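Local coordinates for protein carbonic anhydrase (Glaciozyma antarctica, PDB 5ZTP) that probably catalyses the reversible hydration of carbon dioxide to bicarbonate, as a carbonic anhydrase of the beta class, at residues G63-S67 and D137-L141; R83-H89 and T151-R157; M95-S100 and C124-V130. All blocks are in the same frame, centred on the assembly; numbering follows the deposited sequence.

Contact 1 of 3, residues G63-S67 and D137-L141; sequences GGRAS and DVAFL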
ATOM      1  N   GLY A  63       3.747   3.709   7.903  1.00  9.53           N
ATOM      2  CA  GLY A  63       4.073   2.840   9.013  1.00  9.71           C
ATOM      3  C   GLY A  63       3.986   1.360   8.707  1.00 10.07           C
ATOM      4  O   GLY A  63       4.668   0.560   9.343  1.00 10.94           O
ATOM      5  N   GLY A  64       3.166   0.971   7.743  1.00 10.02           N
ATOM      6  CA  GLY A  64       2.949  -0.429   7.475  1.00 10.15           C
ATOM      7  C   GLY A  64       2.028  -1.043   8.512  1.00 10.39           C
ATOM      8  O   GLY A  64       2.194  -2.205   8.898  1.00 10.47           O
ATOM      9  N   ARG A  65       1.022  -0.286   8.931  1.00 10.66           N
ATOM     10  CA  ARG A  65       0.210  -0.675  10.072  1.00 11.01           C
ATOM     11  C   ARG A  65      -0.949  -1.572   9.695  1.00 10.75           C
ATOM     12  O   ARG A  65      -1.722  -1.263   8.800  1.00 10.13           O
ATOM     13  CB  ARG A  65      -0.322   0.569  10.822  1.00 11.59           C
ATOM     14  CG  ARG A  65       0.754   1.502  11.312  1.00 11.76           C
ATOM     15  CD  ARG A  65       1.681   0.768  12.274  1.00 12.52           C
ATOM     16  NE  ARG A  65       1.638   1.322  13.642  1.00 13.26           N
ATOM     17  CZ  ARG A  65       1.321   0.654  14.755  1.00 13.50           C
ATOM     18  NH1 ARG A  65       0.984  -0.637  14.714  1.00 13.19           N
ATOM     19  NH2 ARG A  65       1.330   1.310  15.925  1.00 14.09           N
ATOM     20  N   ALA A  66      -1.067  -2.660  10.456  1.00 11.05           N
ATOM     21  CA  ALA A  66      -2.099  -3.690  10.287  1.00 11.10           C
ATOM     22  C   ALA A  66      -3.497  -3.125  10.349  1.00 11.37           C
ATOM     23  O   ALA A  66      -4.317  -3.456   9.483  1.00 11.73           O
ATOM     24  CB  ALA A  66      -1.948  -4.785  11.340  1.00 10.85           C
ATOM     25  N   SER A  67      -3.785  -2.307  11.370  1.00 11.60           N
ATOM     26  CA  SER A  67      -5.167  -1.816  11.601  1.00 11.66           C
ATOM     27  C   SER A  67      -5.649  -1.133  10.359  1.00 11.66           C
ATOM     28  O   SER A  67      -6.762  -1.367   9.915  1.00 11.56           O
ATOM     29  CB  SER A  67      -5.276  -0.834  12.796  1.00 11.79           C
ATOM     30  OG  SER A  67      -4.515   0.373  12.637  1.00 11.80           O
ATOM     31  N   ASP A 137       1.647  -5.416  15.717  1.00 14.70           N
ATOM     32  CA  ASP A 137       0.841  -5.676  14.499  1.00 14.31           C
ATOM     33  C   ASP A 137       0.639  -7.162  14.163  1.00 13.66           C
ATOM     34  O   ASP A 137      -0.424  -7.566  13.761  1.00 13.39           O
ATOM     35  CB  ASP A 137       1.423  -4.954  13.294  1.00 14.28           C
ATOM     36  CG  ASP A 137       0.934  -3.542  13.178  1.00 14.36           C
ATOM     37  OD1 ASP A 137       0.098  -3.096  13.989  1.00 15.09           O
ATOM     38  OD2 ASP A 137       1.357  -2.862  12.243  1.00 14.24           O
ATOM     39  N   VAL A 138       1.657  -7.974  14.314  1.00 13.65           N
ATOM     40  CA  VAL A 138       1.494  -9.396  14.069  1.00 13.91           C
ATOM     41  C   VAL A 138       0.418  -9.981  15.000  1.00 14.63           C
ATOM     42  O   VAL A 138      -0.571 -10.588  14.546  1.00 14.76           O
ATOM     43  CB  VAL A 138       2.820 -10.137  14.281  1.00 13.55           C
ATOM     44  CG1 VAL A 138       2.620 -11.638  14.180  1.00 13.62           C
ATOM     45  CG2 VAL A 138       3.825  -9.676  13.253  1.00 13.69           C
ATOM     46  N   ALA A 139       0.628  -9.801  16.304  1.00 15.13           N
ATOM     47  CA  ALA A 139      -0.291 -10.279  17.348  1.00 15.38           C
ATOM     48  C   ALA A 139      -1.732  -9.882  17.059  1.00 15.77           C
ATOM     49  O   ALA A 139      -2.647 -10.721  17.084  1.00 16.85           O
ATOM     50  CB  ALA A 139       0.120  -9.691  18.689  1.00 15.38           C
ATOM     51  N   PHE A 140      -1.916  -8.581  16.839  1.00 15.24           N
ATOM     52  CA  PHE A 140      -3.199  -7.998  16.509  1.00 14.88           C
ATOM     53  C   PHE A 140      -3.905  -8.832  15.451  1.00 15.55           C
ATOM     54  O   PHE A 140      -5.072  -9.210  15.625  1.00 16.25           O
ATOM     55  CB  PHE A 140      -2.957  -6.559  16.045  1.00 14.06           C
ATOM     56  CG  PHE A 140      -4.147  -5.882  15.443  1.00 13.35           C
ATOM     57  CD1 PHE A 140      -5.191  -5.451  16.225  1.00 13.38           C
ATOM     58  CD2 PHE A 140      -4.190  -5.617  14.096  1.00 13.21           C
ATOM     59  CE1 PHE A 140      -6.281  -4.782  15.674  1.00 13.23           C
ATOM     60  CE2 PHE A 140      -5.279  -4.955  13.545  1.00 13.37           C
ATOM     61  CZ  PHE A 140      -6.329  -4.539  14.334  1.00 12.97           C
ATOM     62  N   LEU A 141      -3.188  -9.121  14.368  1.00 15.78           N
ATOM     63  CA  LEU A 141      -3.761  -9.822  13.225  1.00 16.22           C
ATOM     64  C   LEU A 141      -3.980 -11.281  13.577  1.00 17.14           C
ATOM     65  O   LEU A 141      -4.965 -11.882  13.180  1.00 17.20           O
ATOM     66  CB  LEU A 141      -2.840  -9.706  12.004  1.00 15.67           C
ATOM     67  CG  LEU A 141      -2.715  -8.360  11.288  1.00 15.21           C
ATOM     68  CD1 LEU A 141      -1.671  -8.480  10.194  1.00 14.76           C
ATOM     69  CD2 LEU A 141      -4.047  -7.923  10.700  1.00 14.95           C
TER

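Contact 2 of 3, residues R83-H89 and T151-R157; sequences REVIVIH and TVISGYR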
ATOM      1  N   ARG A  83      -3.926 -16.970   2.512  1.00 22.28           N
ATOM      2  CA  ARG A  83      -3.924 -17.483   3.861  1.00 23.60           C
ATOM      3  C   ARG A  83      -2.555 -17.258   4.454  1.00 22.77           C
ATOM      4  O   ARG A  83      -2.170 -17.908   5.450  1.00 22.20           O
ATOM      5  CB  ARG A  83      -4.376 -18.945   3.911  1.00 25.57           C
ATOM      6  CG  ARG A  83      -4.071 -19.767   2.682  1.00 27.14           C
ATOM      7  CD  ARG A  83      -2.607 -19.716   2.194  1.00 28.90           C
ATOM      8  NE  ARG A  83      -1.384 -20.088   2.930  1.00 29.70           N
ATOM      9  CZ  ARG A  83      -1.225 -21.031   3.840  1.00 29.58           C
ATOM     10  NH1 ARG A  83       0.006 -21.213   4.299  1.00 29.42           N
ATOM     11  NH2 ARG A  83      -2.246 -21.743   4.313  1.00 30.09           N
ATOM     12  N   GLU A  84      -1.845 -16.284   3.865  1.00 21.26           N
ATOM     13  CA  GLU A  84      -0.612 -15.794   4.444  1.00 19.84           C
ATOM     14  C   GLU A  84      -0.537 -14.291   4.471  1.00 18.33           C
ATOM     15  O   GLU A  84      -0.862 -13.615   3.493  1.00 18.18           O
ATOM     16  CB  GLU A  84       0.593 -16.359   3.706  1.00 20.85           C
ATOM     17  CG  GLU A  84       1.913 -15.802   4.216  1.00 21.28           C
ATOM     18  CD  GLU A  84       3.098 -16.670   3.906  1.00 21.45           C
ATOM     19  OE1 GLU A  84       2.997 -17.543   3.012  1.00 20.98           O
ATOM     20  OE2 GLU A  84       4.126 -16.454   4.582  1.00 22.94           O
ATOM     21  N   VAL A  85      -0.082 -13.788   5.615  1.00 17.19           N
ATOM     22  CA  VAL A  85       0.286 -12.383   5.778  1.00 16.21           C
ATOM     23  C   VAL A  85       1.718 -12.257   6.235  1.00 15.59           C
ATOM     24  O   VAL A  85       2.091 -12.782   7.280  1.00 14.89           O
ATOM     25  CB  VAL A  85      -0.603 -11.686   6.834  1.00 15.94           C
ATOM     26  CG1 VAL A  85      -0.222 -10.207   6.995  1.00 15.56           C
ATOM     27  CG2 VAL A  85      -2.074 -11.851   6.455  1.00 15.92           C
ATOM     28  N   ILE A  86       2.508 -11.532   5.463  1.00 15.69           N
ATOM     29  CA  ILE A  86       3.815 -11.062   5.923  1.00 16.05           C
ATOM     30  C   ILE A  86       3.793  -9.547   6.229  1.00 16.03           C
ATOM     31  O   ILE A  86       3.525  -8.743   5.318  1.00 15.96           O
ATOM     32  CB  ILE A  86       4.866 -11.303   4.848  1.00 16.42           C
ATOM     33  CG1 ILE A  86       4.800 -12.755   4.354  1.00 16.64           C
ATOM     34  CG2 ILE A  86       6.245 -10.934   5.371  1.00 16.78           C
ATOM     35  CD1 ILE A  86       5.823 -13.100   3.278  1.00 16.30           C
ATOM     36  N   VAL A  87       4.055  -9.165   7.497  1.00 15.95           N
ATOM     37  CA  VAL A  87       4.157  -7.727   7.921  1.00 15.64           C
ATOM     38  C   VAL A  87       5.590  -7.234   7.787  1.00 15.38           C
ATOM     39  O   VAL A  87       6.521  -7.897   8.208  1.00 15.39           O
ATOM     40  CB  VAL A  87       3.679  -7.459   9.391  1.00 15.20           C
ATOM     41  CG1 VAL A  87       3.987  -6.041   9.824  1.00 15.16           C
ATOM     42  CG2 VAL A  87       2.189  -7.642   9.541  1.00 15.14           C
ATOM     43  N   ILE A  88       5.770  -6.071   7.192  1.00 15.89           N
ATOM     44  CA  ILE A  88       7.093  -5.480   7.122  1.00 16.80           C
ATOM     45  C   ILE A  88       7.042  -4.040   7.587  1.00 17.68           C
ATOM     46  O   ILE A  88       6.473  -3.160   6.908  1.00 16.42           O
ATOM     47  CB  ILE A  88       7.699  -5.504   5.708  1.00 16.76           C
ATOM     48  CG1 ILE A  88       7.643  -6.930   5.107  1.00 16.76           C
ATOM     49  CG2 ILE A  88       9.132  -4.983   5.752  1.00 16.41           C
ATOM     50  CD1 ILE A  88       7.889  -6.991   3.604  1.00 16.61           C
ATOM     51  N   HIS A  89       7.614  -3.838   8.777  1.00 18.67           N
ATOM     52  CA  HIS A  89       8.038  -2.511   9.219  1.00 20.09           C
ATOM     53  C   HIS A  89       9.536  -2.352   9.018  1.00 21.20           C
ATOM     54  O   HIS A  89      10.280  -3.333   8.923  1.00 22.59           O
ATOM     55  CB  HIS A  89       7.694  -2.256  10.690  1.00 19.92           C
ATOM     56  CG  HIS A  89       6.231  -2.306  10.973  1.00 19.02           C
ATOM     57  ND1 HIS A  89       5.723  -2.212  12.245  1.00 18.49           N
ATOM     58  CD2 HIS A  89       5.172  -2.474  10.147  1.00 18.10           C
ATOM     59  CE1 HIS A  89       4.408  -2.306  12.186  1.00 18.59           C
ATOM     60  NE2 HIS A  89       4.050  -2.472  10.926  1.00 17.96           N
ATOM     61  N   THR A 151      -4.742 -18.544   9.095  1.00 21.05           N
ATOM     62  CA  THR A 151      -3.769 -17.687   8.435  1.00 20.55           C
ATOM     63  C   THR A 151      -2.391 -17.811   9.084  1.00 19.66           C
ATOM     64  O   THR A 151      -2.279 -17.742  10.301  1.00 18.80           O
ATOM     65  CB  THR A 151      -4.247 -16.219   8.445  1.00 20.34           C
ATOM     66  OG1 THR A 151      -5.577 -16.185   7.926  1.00 20.22           O
ATOM     67  CG2 THR A 151      -3.342 -15.320   7.593  1.00 19.72           C
ATOM     68  N   VAL A 152      -1.354 -18.023   8.271  1.00 19.30           N
ATOM     69  CA  VAL A 152       0.034 -17.913   8.791  1.00 18.88           C
ATOM     70  C   VAL A 152       0.386 -16.460   8.734  1.00 17.51           C
ATOM     71  O   VAL A 152       0.128 -15.792   7.728  1.00 17.21           O
ATOM     72  CB  VAL A 152       1.160 -18.724   8.051  1.00 18.96           C
ATOM     73  CG1 VAL A 152       0.656 -20.077   7.570  1.00 19.50           C
ATOM     74  CG2 VAL A 152       1.805 -17.931   6.920  1.00 18.93           C
ATOM     75  N   ILE A 153       0.965 -15.978   9.819  1.00 16.91           N
ATOM     76  CA  ILE A 153       1.270 -14.561   9.950  1.00 17.21           C
ATOM     77  C   ILE A 153       2.685 -14.421  10.512  1.00 17.00           C
ATOM     78  O   ILE A 153       3.029 -15.065  11.507  1.00 16.73           O
ATOM     79  CB  ILE A 153       0.218 -13.809  10.845  1.00 16.81           C
ATOM     80  CG1 ILE A 153      -1.217 -14.041  10.341  1.00 16.62           C
ATOM     81  CG2 ILE A 153       0.476 -12.310  10.840  1.00 16.67           C
ATOM     82  CD1 ILE A 153      -2.268 -13.898  11.411  1.00 16.84           C
ATOM     83  N   SER A 154       3.475 -13.564   9.874  1.00 16.93           N
ATOM     84  CA  SER A 154       4.840 -13.303  10.278  1.00 17.20           C
ATOM     85  C   SER A 154       5.152 -11.835  10.079  1.00 16.91           C
ATOM     86  O   SER A 154       4.503 -11.149   9.312  1.00 16.49           O
ATOM     87  CB  SER A 154       5.837 -14.180   9.499  1.00 18.07           C
ATOM     88  OG  SER A 154       5.511 -14.327   8.109  1.00 19.83           O
ATOM     89  N   GLY A 155       6.155 -11.363  10.802  1.00 17.49           N
ATOM     90  CA  GLY A 155       6.528  -9.959  10.808  1.00 17.28           C
ATOM     91  C   GLY A 155       8.036  -9.787  10.757  1.00 17.66           C
ATOM     92  O   GLY A 155       8.796 -10.461  11.498  1.00 17.13           O
ATOM     93  N   TYR A 156       8.456  -8.872   9.884  1.00 17.45           N
ATOM     94  CA  TYR A 156       9.849  -8.661   9.574  1.00 17.80           C
ATOM     95  C   TYR A 156      10.180  -7.193   9.653  1.00 18.10           C
ATOM     96  O   TYR A 156       9.370  -6.347   9.263  1.00 18.63           O
ATOM     97  CB  TYR A 156      10.149  -9.147   8.157  1.00 18.55           C
ATOM     98  CG  TYR A 156      10.094 -10.644   8.040  1.00 19.28           C
ATOM     99  CD1 TYR A 156       8.874 -11.299   7.977  1.00 19.95           C
ATOM    100  CD2 TYR A 156      11.260 -11.416   8.024  1.00 19.41           C
ATOM    101  CE1 TYR A 156       8.805 -12.688   7.912  1.00 20.36           C
ATOM    102  CE2 TYR A 156      11.200 -12.796   7.929  1.00 19.80           C
ATOM    103  CZ  TYR A 156       9.968 -13.439   7.884  1.00 20.13           C
ATOM    104  OH  TYR A 156       9.872 -14.820   7.831  1.00 19.94           O
ATOM    105  N   ARG A 157      11.371  -6.915  10.188  1.00 18.16           N
ATOM    106  CA  ARG A 157      12.005  -5.613  10.138  1.00 17.62           C
ATOM    107  C   ARG A 157      12.813  -5.555   8.874  1.00 16.87           C
ATOM    108  O   ARG A 157      13.862  -6.192   8.777  1.00 16.99           O
ATOM    109  CB  ARG A 157      12.960  -5.425  11.325  1.00 18.48           C
ATOM    110  CG  ARG A 157      13.836  -4.165  11.232  1.00 19.36           C
ATOM    111  CD  ARG A 157      14.642  -3.962  12.501  1.00 19.68           C
ATOM    112  NE  ARG A 157      15.661  -4.996  12.591  1.00 20.11           N
ATOM    113  CZ  ARG A 157      16.047  -5.609  13.704  1.00 20.65           C
ATOM    114  NH1 ARG A 157      15.512  -5.314  14.886  1.00 20.69           N
ATOM    115  NH2 ARG A 157      16.982  -6.545  13.627  1.00 21.14           N
TER

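Contact 3 of 3, residues M95-S100 and C124-V130; sequences MLTFRS and CLEFPDV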
ATOM      1  N   MET A  95       7.416   7.252  11.038  1.00 20.34           N
ATOM      2  CA  MET A  95       6.474   7.102  12.140  1.00 19.89           C
ATOM      3  C   MET A  95       7.144   7.028  13.515  1.00 19.69           C
ATOM      4  O   MET A  95       6.450   7.009  14.540  1.00 21.05           O
ATOM      5  CB  MET A  95       5.673   5.811  11.924  1.00 19.41           C
ATOM      6  CG  MET A  95       4.968   5.725  10.586  1.00 19.31           C
ATOM      7  SD  MET A  95       3.892   7.115  10.209  1.00 19.11           S
ATOM      8  CE  MET A  95       2.789   7.152  11.624  1.00 19.31           C
ATOM      9  N   LEU A  96       8.469   6.897  13.537  1.00 18.47           N
ATOM     10  CA  LEU A  96       9.228   7.017  14.774  1.00 17.78           C
ATOM     11  C   LEU A  96       9.362   8.503  15.164  1.00 17.83           C
ATOM     12  O   LEU A  96       9.542   8.835  16.320  1.00 18.01           O
ATOM     13  CB  LEU A  96      10.614   6.358  14.638  1.00 17.06           C
ATOM     14  CG  LEU A  96      10.677   4.852  14.369  1.00 16.56           C
ATOM     15  CD1 LEU A  96      11.978   4.480  13.669  1.00 15.95           C
ATOM     16  CD2 LEU A  96      10.462   4.019  15.632  1.00 16.39           C
ATOM     17  N   THR A  97       9.232   9.406  14.213  1.00 18.03           N
ATOM     18  CA  THR A  97       9.656  10.769  14.438  1.00 18.24           C
ATOM     19  C   THR A  97       8.565  11.694  14.983  1.00 18.70           C
ATOM     20  O   THR A  97       8.872  12.834  15.320  1.00 19.62           O
ATOM     21  CB  THR A  97      10.176  11.383  13.135  1.00 18.18           C
ATOM     22  OG1 THR A  97       9.082  11.569  12.222  1.00 18.12           O
ATOM     23  CG2 THR A  97      11.241  10.487  12.511  1.00 18.21           C
ATOM     24  N   PHE A  98       7.313  11.254  15.079  1.00 18.57           N
ATOM     25  CA  PHE A  98       6.269  12.164  15.566  1.00 18.78           C
ATOM     26  C   PHE A  98       5.092  11.530  16.324  1.00 18.52           C
ATOM     27  O   PHE A  98       4.959  10.303  16.443  1.00 16.58           O
ATOM     28  CB  PHE A  98       5.723  12.989  14.394  1.00 19.21           C
ATOM     29  CG  PHE A  98       4.746  12.239  13.540  1.00 20.30           C
ATOM     30  CD1 PHE A  98       5.183  11.292  12.627  1.00 20.30           C
ATOM     31  CD2 PHE A  98       3.378  12.459  13.657  1.00 21.56           C
ATOM     32  CE1 PHE A  98       4.281  10.591  11.835  1.00 20.37           C
ATOM     33  CE2 PHE A  98       2.471  11.753  12.859  1.00 21.53           C
ATOM     34  CZ  PHE A  98       2.931  10.810  11.951  1.00 20.62           C
ATOM     35  N   ARG A  99       4.249  12.424  16.837  1.00 19.27           N
ATOM     36  CA  ARG A  99       3.054  12.060  17.571  1.00 20.16           C
ATOM     37  C   ARG A  99       1.870  12.711  16.916  1.00 18.79           C
ATOM     38  O   ARG A  99       2.017  13.706  16.231  1.00 17.90           O
ATOM     39  CB  ARG A  99       3.160  12.528  19.001  1.00 21.94           C
ATOM     40  CG  ARG A  99       2.634  11.524  20.005  1.00 24.40           C
ATOM     41  CD  ARG A  99       2.988  11.979  21.418  1.00 25.73           C
ATOM     42  NE  ARG A  99       2.625  13.385  21.588  1.00 26.51           N
ATOM     43  CZ  ARG A  99       3.306  14.283  22.301  1.00 27.58           C
ATOM     44  NH1 ARG A  99       4.412  13.952  22.950  1.00 26.81           N
ATOM     45  NH2 ARG A  99       2.879  15.540  22.356  1.00 28.99           N
ATOM     46  N   SER A 100       0.688  12.149  17.115  1.00 18.61           N
ATOM     47  CA  SER A 100      -0.478  12.568  16.313  1.00 18.60           C
ATOM     48  C   SER A 100      -0.871  14.007  16.557  1.00 18.26           C
ATOM     49  O   SER A 100      -1.243  14.713  15.626  1.00 19.42           O
ATOM     50  CB  SER A 100      -1.686  11.667  16.543  1.00 18.46           C
ATOM     51  OG  SER A 100      -1.513  10.441  15.861  1.00 18.81           O
ATOM     52  N   CYS A 124      -2.868   8.936  13.523  1.00 14.97           N
ATOM     53  CA  CYS A 124      -1.703   8.706  12.683  1.00 14.92           C
ATOM     54  C   CYS A 124      -1.095   7.319  12.818  1.00 14.88           C
ATOM     55  O   CYS A 124      -0.491   6.835  11.865  1.00 15.56           O
ATOM     56  CB  CYS A 124      -0.644   9.761  12.929  1.00 15.06           C
ATOM     57  SG  CYS A 124      -1.266  11.414  12.566  1.00 15.17           S
ATOM     58  N   LEU A 125      -1.243   6.684  13.985  1.00 14.25           N
ATOM     59  CA  LEU A 125      -0.717   5.332  14.203  1.00 13.48           C
ATOM     60  C   LEU A 125       0.846   5.285  14.258  1.00 13.83           C
ATOM     61  O   LEU A 125       1.468   4.298  13.868  1.00 13.45           O
ATOM     62  CB  LEU A 125      -1.227   4.360  13.127  1.00 13.09           C
ATOM     63  CG  LEU A 125      -2.666   3.936  12.773  1.00 12.59           C
ATOM     64  CD1 LEU A 125      -3.703   4.789  13.430  1.00 12.25           C
ATOM     65  CD2 LEU A 125      -2.871   3.870  11.279  1.00 12.49           C
ATOM     66  N   GLU A 126       1.458   6.349  14.790  1.00 14.24           N
ATOM     67  CA  GLU A 126       2.890   6.407  15.106  1.00 14.00           C
ATOM     68  C   GLU A 126       3.314   5.304  16.089  1.00 13.94           C
ATOM     69  O   GLU A 126       2.490   4.674  16.752  1.00 13.20           O
ATOM     70  CB  GLU A 126       3.235   7.804  15.649  1.00 14.36           C
ATOM     71  CG  GLU A 126       2.734   8.117  17.062  1.00 14.82           C
ATOM     72  CD  GLU A 126       1.414   8.832  17.114  1.00 14.70           C
ATOM     73  OE1 GLU A 126       0.639   8.742  16.152  1.00 14.53           O
ATOM     74  OE2 GLU A 126       1.173   9.493  18.145  1.00 15.28           O
ATOM     75  N   PHE A 127       4.610   5.046  16.143  1.00 14.36           N
ATOM     76  CA  PHE A 127       5.152   4.103  17.101  1.00 14.71           C
ATOM     77  C   PHE A 127       6.529   4.539  17.550  1.00 15.33           C
ATOM     78  O   PHE A 127       7.258   5.212  16.812  1.00 15.45           O
ATOM     79  CB  PHE A 127       5.191   2.652  16.567  1.00 15.00           C
ATOM     80  CG  PHE A 127       5.785   2.491  15.164  1.00 15.09           C
ATOM     81  CD1 PHE A 127       7.168   2.284  14.977  1.00 15.13           C
ATOM     82  CD2 PHE A 127       4.959   2.492  14.034  1.00 14.81           C
ATOM     83  CE1 PHE A 127       7.707   2.131  13.704  1.00 14.77           C
ATOM     84  CE2 PHE A 127       5.496   2.340  12.765  1.00 14.78           C
ATOM     85  CZ  PHE A 127       6.869   2.151  12.598  1.00 14.83           C
ATOM     86  N   PRO A 128       6.884   4.172  18.787  1.00 16.05           N
ATOM     87  CA  PRO A 128       8.185   4.523  19.288  1.00 15.94           C
ATOM     88  C   PRO A 128       9.249   3.451  18.970  1.00 16.27           C
ATOM     89  O   PRO A 128      10.429   3.736  19.014  1.00 15.93           O
ATOM     90  CB  PRO A 128       7.917   4.649  20.792  1.00 15.88           C
ATOM     91  CG  PRO A 128       6.906   3.575  21.065  1.00 15.94           C
ATOM     92  CD  PRO A 128       6.073   3.477  19.819  1.00 16.14           C
ATOM     93  N   ASP A 129       8.854   2.224  18.672  1.00 17.45           N
ATOM     94  CA  ASP A 129       9.833   1.148  18.503  1.00 18.38           C
ATOM     95  C   ASP A 129       9.475   0.322  17.278  1.00 17.98           C
ATOM     96  O   ASP A 129       8.304  -0.079  17.114  1.00 17.38           O
ATOM     97  CB  ASP A 129       9.879   0.248  19.753  1.00 19.02           C
ATOM     98  CG  ASP A 129      10.985  -0.790  19.689  1.00 19.80           C
ATOM     99  OD1 ASP A 129      12.125  -0.414  20.016  1.00 21.67           O
ATOM    100  OD2 ASP A 129      10.731  -1.972  19.342  1.00 20.02           O
ATOM    101  N   VAL A 130      10.484   0.048  16.445  1.00 16.92           N
ATOM    102  CA  VAL A 130      10.245  -0.638  15.187  1.00 16.02           C
ATOM    103  C   VAL A 130       9.836  -2.060  15.440  1.00 16.42           C
ATOM    104  O   VAL A 130       8.905  -2.546  14.833  1.00 16.99           O
ATOM    105  CB  VAL A 130      11.463  -0.625  14.277  1.00 15.55           C
ATOM    106  CG1 VAL A 130      11.244  -1.531  13.076  1.00 15.43           C
ATOM    107  CG2 VAL A 130      11.765   0.797  13.841  1.00 15.54           C
TER

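Contact 1 of 3, residues G63-S67 and D137-L141
Arg65 and Asp137 form a salt bridge, with NH1 of the arginine 2.7 Å from OD1 of the aspartate. The carboxylate meets the guanidinium at its edge, near its plane, but the two flat groups are turned 44° against each other, so this is a one-pronged grip and not a flat two-point pairing. The other oxygen works on the backbone: Ala66 N donates to Asp137 OD2 at 3.0 Å, coming from above the carboxylate plane. Asp137 therefore holds two successive residues, one by its side chain and one by its amide, just where helix 66-79 begins. The arginine chain bends at chi2 (-60°) and again at chi3, folding back far enough to reach the carboxylate while its NE bonds to Leu125 O.

In the fold, this joins the glycine-containing turn and first residues of helix 66-79 to the second half of helix 130-143. His89, on strand 84-90, lies against Asp137 and bonds to Gly64 O, placing the pair beside the central sheet.

Beyond the polar group the contact turns apolar around one methyl. Ala66 CB touches the Phe140 ring at its edge, 3.6 Å from CD2, and rests 3.7 Å from Leu141 CG one residue further along the helix. Phe140 CE2 also reaches Ser67 CA at 3.7 Å, approaching obliquely, and the Phe140 ring also stacks edge-to-face with His144.

Contact 2 of 3, residues R83-H89 and T151-R157
Ser154 O is met by two groups of the facing strand: Val87 N donates to it at 2.7 Å in an almost straight bond (176° at the hydrogen), and the CA-H of Ile86 adds a longer contact. Val87 turns its carbonyl to the same strand, its O accepting Tyr156 N at 2.7 Å. The same ladder runs back through Val85, which donates its N to Val152 O and receives Ser154 N on its O, and begins with Val152 N on Arg83 O. The last bond, His89 N to Tyr156 O, is weak. This is parallel beta pairing between neighbouring strands of the mixed five-stranded sheet, whose connection includes helix 130-143; the strand segments are inclined by 19°.

One face carries Glu84, Ile86, Ile88, Val152, Ser154 and Tyr156. Here Val152 CG2 packs against the Glu84 chain, which runs on past the valine to take backbone NH groups of Tyr3 and Ala4 of the second subunit. Ile86 CG2, anti to its own N, leans obliquely on Tyr156, 3.7 Å from CD1. The other face is aliphatic at Val85, Val87 and Ile153, with Val85 CB 4.2 Å from Ile153 CG2 and Gly155 setting only its backbone against Val87; it turns polar at its end, where His89 bonds to Gly64 O and Ser133 OG and Arg157 makes a salt bridge to Asp131.

Strand 84-90 is bonded on its other edge to strand 33-38, through Glu84, Ile86 and Ile88, and helix 130-143 covers the Val85 face with Leu141. Beyond strand 152-158 the antiparallel strand 165-167 touches Tyr156 and Ile88.

Contact 3 of 3, residues M95-S100 and C124-V130
Two loops that lead into helices meet here, one running into helix 100-108 and the other into helix 130-143, and their closest ties gather at the start of helix 100-108. Glu126 reaches Ser100 with both carboxylate oxygens. OE2 accepts Ser100 N at 2.9 Å from above the carboxylate plane, while OE1 accepts a hydrogen bond from Ser100 OG at 2.8 Å on its syn lone pair. The same hydroxyl accepts Cys124 N at 3.1 Å, so one serine bridges a side chain and a backbone amide of the other loop. Glu126 gets there by setting CG between its backbone N and carbonyl carbon (chi1 72°) and bending at chi2.

Further along, Phe127 N donates to Met95 O at 3.1 Å, from above the carbonyl plane. Phe127's ring receives Met95 CB as an off-centre CH-pi contact, 4.1 Å from the centroid, and Leu96 CD2 reaches CD1 of the same ring at 3.8 Å. Leu96 CD1 continues to Val130 CG2. At the other end the Cys124 sulfur lies at the edge of the Phe98 ring, in its plane.

Ile75 and Arg71 of the second subunit pack on Phe98 and Met95, and Arg71 also bonds to Cys124 O. With its carboxylate at the amino end of helix 100-108, Glu126 is probably favoured as an anion by the helix dipole and by the two donors from Ser100.

Overall arrangement
Contact 2 is the core of the three: buried pairing between central strands, held by a regular backbone ladder with mainly apolar packing on both faces. Contacts 1 and 3 are partly buried. Contact 1 lies against the same sheet, about 9 Å away between centres, but binds helix to helix start through a charged pair and a few apolar carbons. Contact 3, about 20 Å from contact 2 between centres, lies further from the chain's centre and relies on a carboxylate-to-serine hydrogen-bond cluster and ring packing between irregular loops. Arg65 and His89 connect the contacts, and helix 130-143 ties contacts 1 and 3. All three reach the second subunit, contact 1 through Arg65.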